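Local coordinates for cobalamin biosynthesis protein CobN (Mycobacterium tuberculosis, PDB 7C6O) that is the large, catalytic subunit of cobaltochelatase, the enzyme that probably inserts cobalt into the corrin ring during cobalamin biosynthesis, at residues E492-A496 and H530-A535. Residues are numbered along the deposited sequence; the frame is centred on the assembly and turned at random.
Sequences EIVIA and HHYLAA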
ATOM      1  N   GLU A 492      22.822 -25.269  17.877  1.00 32.70           N
ATOM      2  CA  GLU A 492      22.532 -25.206  16.451  1.00 32.57           C
ATOM      3  C   GLU A 492      21.089 -24.764  16.286  1.00 27.67           C
ATOM      4  O   GLU A 492      20.197 -25.318  16.934  1.00 30.85           O
ATOM      5  CB  GLU A 492      22.745 -26.561  15.765  1.00 34.52           C
ATOM      6  CG  GLU A 492      24.193 -26.940  15.519  1.00 37.49           C
ATOM      7  CD  GLU A 492      24.326 -28.312  14.883  1.00 40.52           C
ATOM      8  OE1 GLU A 492      23.570 -29.226  15.280  1.00 41.20           O
ATOM      9  OE2 GLU A 492      25.176 -28.475  13.983  1.00 42.11           O
ATOM     10  N   ILE A 493      20.860 -23.769  15.437  1.00 26.60           N
ATOM     11  CA  ILE A 493      19.509 -23.314  15.134  1.00 24.38           C
ATOM     12  C   ILE A 493      18.952 -24.198  14.026  1.00 23.99           C
ATOM     13  O   ILE A 493      19.520 -24.268  12.930  1.00 22.30           O
ATOM     14  CB  ILE A 493      19.493 -21.833  14.728  1.00 23.24           C
ATOM     15  CG1 ILE A 493      20.070 -20.972  15.855  1.00 24.18           C
ATOM     16  CG2 ILE A 493      18.075 -21.389  14.405  1.00 23.36           C
ATOM     17  CD1 ILE A 493      20.190 -19.501  15.508  1.00 24.96           C
ATOM     18  N   VAL A 494      17.846 -24.881  14.316  1.00 25.00           N
ATOM     19  CA  VAL A 494      17.260 -25.852  13.400  1.00 25.26           C
ATOM     20  C   VAL A 494      16.198 -25.162  12.556  1.00 23.15           C
ATOM     21  O   VAL A 494      15.287 -24.515  13.089  1.00 24.17           O
ATOM     22  CB  VAL A 494      16.664 -27.043  14.171  1.00 28.59           C
ATOM     23  CG1 VAL A 494      16.134 -28.090  13.207  1.00 31.18           C
ATOM     24  CG2 VAL A 494      17.707 -27.645  15.100  1.00 28.11           C
ATOM     25  N   ILE A 495      16.308 -25.308  11.238  1.00 19.66           N
ATOM     26  CA  ILE A 495      15.431 -24.635  10.288  1.00 21.76           C
ATOM     27  C   ILE A 495      14.752 -25.696   9.435  1.00 24.75           C
ATOM     28  O   ILE A 495      15.418 -26.413   8.677  1.00 26.02           O
ATOM     29  CB  ILE A 495      16.203 -23.638   9.409  1.00 24.66           C
ATOM     30  CG1 ILE A 495      16.866 -22.568  10.281  1.00 26.61           C
ATOM     31  CG2 ILE A 495      15.272 -23.006   8.383  1.00 24.26           C
ATOM     32  CD1 ILE A 495      17.985 -21.835   9.588  1.00 26.99           C
ATOM     33  N   ALA A 496      13.432 -25.796   9.559  1.00 25.22           N
ATOM     34  CA  ALA A 496      12.661 -26.714   8.734  1.00 27.11           C
ATOM     35  C   ALA A 496      12.462 -26.115   7.349  1.00 24.41           C
ATOM     36  O   ALA A 496      12.061 -24.955   7.216  1.00 25.70           O
ATOM     37  CB  ALA A 496      11.310 -27.012   9.385  1.00 29.60           C
ATOM     38  N   HIS A 530      15.904 -14.900  16.997  1.00 17.54           N
ATOM     39  CA  HIS A 530      17.117 -15.430  16.384  1.00 18.17           C
ATOM     40  C   HIS A 530      16.790 -16.499  15.351  1.00 18.64           C
ATOM     41  O   HIS A 530      17.477 -16.610  14.330  1.00 16.39           O
ATOM     42  CB  HIS A 530      18.055 -16.005  17.450  1.00 15.14           C
ATOM     43  CG  HIS A 530      18.585 -14.988  18.414  1.00 16.34           C
ATOM     44  ND1 HIS A 530      19.466 -13.993  18.043  1.00 17.30           N
ATOM     45  CD2 HIS A 530      18.372 -14.826  19.741  1.00 17.79           C
ATOM     46  CE1 HIS A 530      19.766 -13.259  19.100  1.00 18.52           C
ATOM     47  NE2 HIS A 530      19.115 -13.742  20.142  1.00 19.20           N
ATOM     48  N   HIS A 531      15.747 -17.296  15.597  1.00 16.74           N
ATOM     49  CA  HIS A 531      15.336 -18.298  14.619  1.00 19.54           C
ATOM     50  C   HIS A 531      14.825 -17.643  13.340  1.00 18.01           C
ATOM     51  O   HIS A 531      15.152 -18.087  12.234  1.00 17.87           O
ATOM     52  CB  HIS A 531      14.270 -19.211  15.224  1.00 18.57           C
ATOM     53  CG  HIS A 531      13.736 -20.231  14.269  1.00 24.22           C
ATOM     54  ND1 HIS A 531      12.525 -20.090  13.628  1.00 25.81           N
ATOM     55  CD2 HIS A 531      14.253 -21.408  13.842  1.00 25.09           C
ATOM     56  CE1 HIS A 531      12.316 -21.138  12.851  1.00 27.19           C
ATOM     57  NE2 HIS A 531      13.350 -21.951  12.962  1.00 25.73           N
ATOM     58  N   TYR A 532      14.025 -16.582  13.477  1.00 16.01           N
ATOM     59  CA  TYR A 532      13.546 -15.849  12.310  1.00 15.20           C
ATOM     60  C   TYR A 532      14.713 -15.317  11.487  1.00 14.91           C
ATOM     61  O   TYR A 532      14.755 -15.485  10.263  1.00 15.37           O
ATOM     62  CB  TYR A 532      12.629 -14.706  12.757  1.00 12.64           C
ATOM     63  CG  TYR A 532      11.875 -14.021  11.637  1.00 15.61           C
ATOM     64  CD1 TYR A 532      12.518 -13.138  10.776  1.00 15.62           C
ATOM     65  CD2 TYR A 532      10.519 -14.246  11.449  1.00 15.57           C
ATOM     66  CE1 TYR A 532      11.837 -12.511   9.755  1.00 18.28           C
ATOM     67  CE2 TYR A 532       9.825 -13.619  10.425  1.00 15.30           C
ATOM     68  CZ  TYR A 532      10.489 -12.752   9.584  1.00 18.73           C
ATOM     69  OH  TYR A 532       9.811 -12.125   8.564  1.00 18.36           O
ATOM     70  N   LEU A 533      15.674 -14.670  12.148  1.00 14.65           N
ATOM     71  CA  LEU A 533      16.816 -14.109  11.434  1.00 16.48           C
ATOM     72  C   LEU A 533      17.688 -15.205  10.834  1.00 17.11           C
ATOM     73  O   LEU A 533      18.140 -15.085   9.689  1.00 18.03           O
ATOM     74  CB  LEU A 533      17.634 -13.221  12.371  1.00 16.94           C
ATOM     75  CG  LEU A 533      16.907 -11.992  12.920  1.00 18.90           C
ATOM     76  CD1 LEU A 533      17.719 -11.332  14.025  1.00 19.28           C
ATOM     77  CD2 LEU A 533      16.619 -11.001  11.804  1.00 18.35           C
ATOM     78  N   ALA A 534      17.931 -16.282  11.588  1.00 17.48           N
ATOM     79  CA  ALA A 534      18.762 -17.368  11.082  1.00 18.83           C
ATOM     80  C   ALA A 534      18.170 -17.982   9.819  1.00 19.60           C
ATOM     81  O   ALA A 534      18.901 -18.293   8.870  1.00 18.58           O
ATOM     82  CB  ALA A 534      18.946 -18.438  12.157  1.00 16.04           C
ATOM     83  N   ALA A 535      16.847 -18.159   9.788  1.00 18.35           N
ATOM     84  CA  ALA A 535      16.211 -18.793   8.639  1.00 17.19           C
ATOM     85  C   ALA A 535      16.407 -17.966   7.373  1.00 17.46           C
ATOM     86  O   ALA A 535      16.765 -18.502   6.318  1.00 18.01           O
ATOM     87  CB  ALA A 535      14.726 -19.014   8.919  1.00 14.16           C
TER
HETATM   88  O   HOH W   1      12.156 -24.714  12.345  1.00 33.11           O
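H531 reaches from helix 530-539 to the backbone of strand 492-500, and two isoleucines of that strand pack on the helix. From CB of H531 the ring leaves anti to the backbone N (chi1 177°), which carries it across to the strand. CD2 lies 3.9 Å from CG2 of I493, which sits at the ring edge. NE2, at the tip, gives a weak, bent hydrogen bond of 3.2 Å to V494 O, an acceptor in the ring plane. NE2 also lies 3.1 Å from a water that accepts the N-H of A496, so the imidazole is tied to the strand both directly and through solvent. F482 and H433 also meet its ring. CG2 and CD1 of I493 rest against the methyl of A534, CD1 3.7 Å from A534 CB. Two residues along the strand, I495 bends its CD1 to 3.6 Å from A535 CA, and its CG2 meets A535 CB at 4.1 Å. The helix presents the methyls of A534 and A535 to the isoleucines, and the axes of 492-495 and 530-535 approach to 8.8 Å, at 70°. The arrangement is a helix packed across one face of the mixed beta-sheet in which strand 492-500 pairs antiparallel with 448-451.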